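Side-chain contacts in LYND (Lyngbya aestuarii, PDB 4V1T), which probably acts as an ATP-dependent YcaO-type cyclodehydratase that closes heterocycles in the backbone of peptide substrates, and binds ADP, magnesium and zinc here: residues G545-V550 / A626-T631; A599-P604 / V705-Q710. All coordinates share one frame; numbering follows the deposited sequence.

Overall arrangement
Both contacts lie in the YcaO cyclodehydratase part of the chain, and their centres are about 10 Å apart. From the N terminus, helix 538-561 comes first and carries residues 545-550; the loop segment 599-604 follows, then 626-631 at the end of strand 621-626 and the start of helix 630-649, and lastly 705-710 on helix 697-710. The segments therefore alternate. Interaction 1 closes a loop of 75 intervening residues and interaction 2 one of 100, and the two loops cross without nesting. A probable hydrogen bond, His627 N to Pro604 O at 3.2 Å, joins them directly. Together they tie two helices to the connections flanking strands 605-612 and 621-626.

Interaction 1. Residues G545-V550 / A626-T631; sequences GFMELV and AHLDPT. With MG (magnesium ion), chain O.
In the YcaO ATP-binding region, helix 538-561 packs against the exit of strand 621-626 through Met547, while the next residue on the helix, Glu548, binds magnesium. Met547 does nearly all the touching, beginning with CB, 3.4 Å from Ala626 O. A bend at chi2 (-57°) lays SD beside the His627 backbone, 3.6 Å from His627 CA. Beyond it, Met547 CE reaches Leu628 CG at 3.7 Å, the two side chains crossing at about a right angle. Ala626 CB replies by reaching Met547 O at 3.6 Å. Shortening this methionine to an alanine is likely to open a gap beside His627 CA and leave Leu628 CG without the methyl that packs on it. Beyond the contact, Asp629 N donates to His627 ND1 (3.1 Å, 162°), and Asp629 caps helix 630-649 by accepting from Thr631 N. Glu548 OE2 binds magnesium at 2.1 Å alongside three waters and two further ligand atoms, and Gly531 N holds OE1, an arrangement consistent with fixing the carboxylate's rotation in the ADP pocket. Around this buried contact, Cys704 of helix 697-710 touches Met547, Ala605 of strand 605-612 touches Ala626, and Ile632 and Ala633 of helix 630-649 pack on His627.

Interaction 2. Residues A599-P604 / V705-Q710; sequences ADLGIP and VNIAQQ
Ile707 projects from helix 697-710 onto the turn at Leu601, where its CG2 branch overlaps both backbone and side chain: CG2 lies 3.5 Å from Leu601 O and 3.8 Å from Leu601 CB. The branch point divides the work. CG2 stands anti to the backbone N and faces Leu601, whereas CG1, anti to the carbonyl carbon (chi1 -75°), carries CD1 towards Ile603, whose CG1 is a looser 4.4 Å away. Leu601 CD2 comes within 4.1 Å of the backbone Ile707 O; the two side chains themselves meet at a slant. The chain presents Leu601 from a type I beta turn running from Ala599 to Gly602, closed by Gly602 N to Ala599 O at 3.0 Å; the positive phi of Gly602 (77°) then leads the backbone on to Ile603. Helix 538-561 lines the same packing, with Val550 touching Leu601 and Phe546 touching Ala708. Asp600 forms a salt bridge with Arg748. With no hydrogen bond across the two segments, and aliphatic groups meeting each other and two backbone carbonyl oxygens, shape and the burial of 163 Å² probably hold turn and helix together, while the Leu601 carbonyl that Ile707 CG2 lies against accepts a hydrogen bond from Arg692 NH2.

Interaction 1. Residues G545-V550 / A626-T631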
# COMPACT_ATOMS: atom_id res chain seq x y z
N GLY B 545 -27.06 9.56 2.40
CA GLY B 545 -28.23 8.71 2.20
C GLY B 545 -29.41 9.51 1.69
O GLY B 545 -30.09 9.10 0.75
N PHE B 546 -29.64 10.66 2.30
CA PHE B 546 -30.71 11.57 1.89
C PHE B 546 -30.52 12.00 0.44
O PHE B 546 -31.44 11.94 -0.37
CB PHE B 546 -30.75 12.81 2.81
CG PHE B 546 -31.99 13.65 2.64
CD1 PHE B 546 -32.08 14.59 1.63
CD2 PHE B 546 -33.08 13.46 3.47
CE1 PHE B 546 -33.22 15.33 1.46
CE2 PHE B 546 -34.23 14.21 3.30
CZ PHE B 546 -34.30 15.15 2.30
N MET B 547 -29.31 12.43 0.10
CA MET B 547 -29.02 12.88 -1.26
C MET B 547 -29.22 11.75 -2.26
O MET B 547 -29.62 11.99 -3.40
CB MET B 547 -27.57 13.39 -1.36
CG MET B 547 -27.36 14.73 -0.68
SD MET B 547 -28.46 15.99 -1.35
CE MET B 547 -28.63 17.04 0.08
N GLU B 548 -28.96 10.52 -1.83
CA GLU B 548 -29.23 9.39 -2.70
C GLU B 548 -30.73 9.34 -2.99
O GLU B 548 -31.13 9.23 -4.14
CB GLU B 548 -28.77 8.08 -2.08
CG GLU B 548 -28.87 6.90 -3.04
CD GLU B 548 -27.98 5.75 -2.63
OE1 GLU B 548 -28.40 4.96 -1.76
OE2 GLU B 548 -26.86 5.66 -3.16
N LEU B 549 -31.56 9.48 -1.97
CA LEU B 549 -33.02 9.46 -2.16
C LEU B 549 -33.51 10.52 -3.17
O LEU B 549 -34.33 10.20 -4.03
CB LEU B 549 -33.73 9.66 -0.83
CG LEU B 549 -33.55 8.56 0.23
CD1 LEU B 549 -34.48 8.83 1.40
CD2 LEU B 549 -33.82 7.17 -0.32
N VAL B 550 -33.02 11.75 -3.08
CA VAL B 550 -33.47 12.81 -3.99
C VAL B 550 -32.93 12.54 -5.38
O VAL B 550 -33.56 12.89 -6.38
CB VAL B 550 -33.03 14.24 -3.53
CG1 VAL B 550 -33.44 15.29 -4.55
CG2 VAL B 550 -33.62 14.58 -2.16
N ALA B 626 -26.68 13.75 -6.71
CA ALA B 626 -27.36 14.90 -6.14
C ALA B 626 -26.60 15.35 -4.91
O ALA B 626 -26.03 14.54 -4.19
CB ALA B 626 -28.81 14.54 -5.78
N HIS B 627 -26.60 16.65 -4.68
CA HIS B 627 -25.87 17.23 -3.56
C HIS B 627 -26.35 18.66 -3.39
O HIS B 627 -26.93 19.22 -4.31
CB HIS B 627 -24.36 17.20 -3.83
CG HIS B 627 -23.52 17.30 -2.59
ND1 HIS B 627 -23.01 18.49 -2.13
CD2 HIS B 627 -23.10 16.35 -1.73
CE1 HIS B 627 -22.31 18.27 -1.03
NE2 HIS B 627 -22.35 16.98 -0.77
N LEU B 628 -26.14 19.25 -2.21
CA LEU B 628 -26.52 20.64 -2.02
C LEU B 628 -25.67 21.52 -2.93
O LEU B 628 -26.13 22.53 -3.46
CB LEU B 628 -26.39 21.05 -0.54
CG LEU B 628 -27.48 20.51 0.40
CD1 LEU B 628 -27.17 20.86 1.85
CD2 LEU B 628 -28.86 21.04 0.03
N ASP B 629 -24.42 21.11 -3.12
CA ASP B 629 -23.48 21.80 -3.99
C ASP B 629 -23.56 21.21 -5.39
O ASP B 629 -23.19 20.06 -5.59
CB ASP B 629 -22.05 21.66 -3.44
CG ASP B 629 -21.04 22.50 -4.21
OD1 ASP B 629 -21.34 22.94 -5.34
OD2 ASP B 629 -19.93 22.73 -3.67
N PRO B 630 -24.04 22.00 -6.37
CA PRO B 630 -24.27 21.46 -7.71
C PRO B 630 -22.98 21.00 -8.37
O PRO B 630 -23.01 20.10 -9.21
CB PRO B 630 -24.89 22.63 -8.47
CG PRO B 630 -24.42 23.84 -7.75
CD PRO B 630 -24.33 23.45 -6.31
N THR B 631 -21.86 21.63 -7.99
CA THR B 631 -20.56 21.23 -8.50
C THR B 631 -20.29 19.77 -8.12
O THR B 631 -19.85 18.98 -8.96
CB THR B 631 -19.44 22.14 -7.95
OG1 THR B 631 -19.64 23.48 -8.40
CG2 THR B 631 -18.09 21.67 -8.41
MG MG O . -25.24 4.32 -2.82
O HOH W 1 -23.54 3.18 -2.27
O HOH W 2 -25.02 5.31 -0.96
O HOH W 3 -26.18 3.02 -1.45

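Interaction 2. Residues A599-P604 / V705-Q710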
# COMPACT_ATOMS: atom_id res chain seq x y z
N ALA B 599 -35.70 18.81 -9.05
CA ALA B 599 -37.15 18.82 -8.98
C ALA B 599 -37.65 19.70 -7.83
O ALA B 599 -37.01 20.68 -7.48
CB ALA B 599 -37.68 17.38 -8.86
N ASP B 600 -38.80 19.35 -7.24
CA ASP B 600 -39.51 20.24 -6.32
C ASP B 600 -38.77 20.56 -5.01
O ASP B 600 -39.12 21.53 -4.33
CB ASP B 600 -40.90 19.67 -6.00
CG ASP B 600 -40.82 18.29 -5.36
OD1 ASP B 600 -39.94 17.50 -5.74
OD2 ASP B 600 -41.65 18.01 -4.47
N LEU B 601 -37.76 19.78 -4.67
CA LEU B 601 -36.99 20.04 -3.44
C LEU B 601 -35.91 21.09 -3.68
O LEU B 601 -35.40 21.69 -2.73
CB LEU B 601 -36.38 18.75 -2.90
CG LEU B 601 -37.33 17.59 -2.60
CD1 LEU B 601 -36.61 16.49 -1.84
CD2 LEU B 601 -38.55 18.06 -1.82
N GLY B 602 -35.56 21.31 -4.94
CA GLY B 602 -34.61 22.34 -5.31
C GLY B 602 -33.17 21.98 -5.03
O GLY B 602 -32.27 22.81 -5.19
N ILE B 603 -32.93 20.75 -4.60
CA ILE B 603 -31.58 20.25 -4.37
C ILE B 603 -31.02 19.78 -5.70
O ILE B 603 -31.59 18.91 -6.33
CB ILE B 603 -31.56 19.09 -3.36
CG1 ILE B 603 -32.13 19.57 -2.01
CG2 ILE B 603 -30.14 18.56 -3.19
CD1 ILE B 603 -32.30 18.46 -0.98
N PRO B 604 -29.88 20.35 -6.13
CA PRO B 604 -29.43 20.01 -7.48
C PRO B 604 -29.16 18.52 -7.68
O PRO B 604 -28.50 17.87 -6.88
CB PRO B 604 -28.14 20.82 -7.65
CG PRO B 604 -27.81 21.39 -6.33
CD PRO B 604 -29.03 21.36 -5.48
N VAL B 705 -33.88 17.79 6.15
CA VAL B 705 -35.07 17.27 6.82
C VAL B 705 -36.23 18.27 6.71
O VAL B 705 -37.39 17.88 6.55
CB VAL B 705 -34.80 16.94 8.30
CG1 VAL B 705 -34.52 18.20 9.08
CG2 VAL B 705 -35.98 16.23 8.92
N ASN B 706 -35.89 19.56 6.77
CA ASN B 706 -36.89 20.61 6.70
C ASN B 706 -37.38 20.88 5.28
O ASN B 706 -38.55 21.19 5.08
CB ASN B 706 -36.34 21.89 7.32
CG ASN B 706 -36.21 21.79 8.83
OD1 ASN B 706 -37.20 21.60 9.54
ND2 ASN B 706 -34.99 21.90 9.33
N ILE B 707 -36.49 20.74 4.30
CA ILE B 707 -36.88 20.85 2.90
C ILE B 707 -37.88 19.75 2.54
O ILE B 707 -38.84 19.98 1.82
CB ILE B 707 -35.66 20.76 1.96
CG1 ILE B 707 -34.88 22.06 2.02
CG2 ILE B 707 -36.08 20.48 0.52
CD1 ILE B 707 -33.52 22.01 1.32
N ALA B 708 -37.64 18.55 3.05
CA ALA B 708 -38.53 17.43 2.81
C ALA B 708 -39.86 17.67 3.50
O ALA B 708 -40.92 17.48 2.91
CB ALA B 708 -37.90 16.13 3.28
N GLN B 709 -39.80 18.09 4.76
CA GLN B 709 -41.00 18.41 5.53
C GLN B 709 -41.87 19.47 4.84
O GLN B 709 -43.10 19.41 4.91
CB GLN B 709 -40.62 18.92 6.92
CG GLN B 709 -41.79 19.17 7.85
CD GLN B 709 -41.53 20.30 8.82
OE1 GLN B 709 -41.93 21.44 8.58
NE2 GLN B 709 -40.84 20.00 9.91
N GLN B 710 -41.23 20.44 4.19
CA GLN B 710 -41.95 21.47 3.44
C GLN B 710 -42.75 20.85 2.30
O GLN B 710 -43.82 21.34 1.94
CB GLN B 710 -40.99 22.52 2.89
CG GLN B 710 -40.48 23.50 3.93
CD GLN B 710 -41.57 24.42 4.47
OE1 GLN B 710 -42.47 24.83 3.74
NE2 GLN B 710 -41.49 24.74 5.75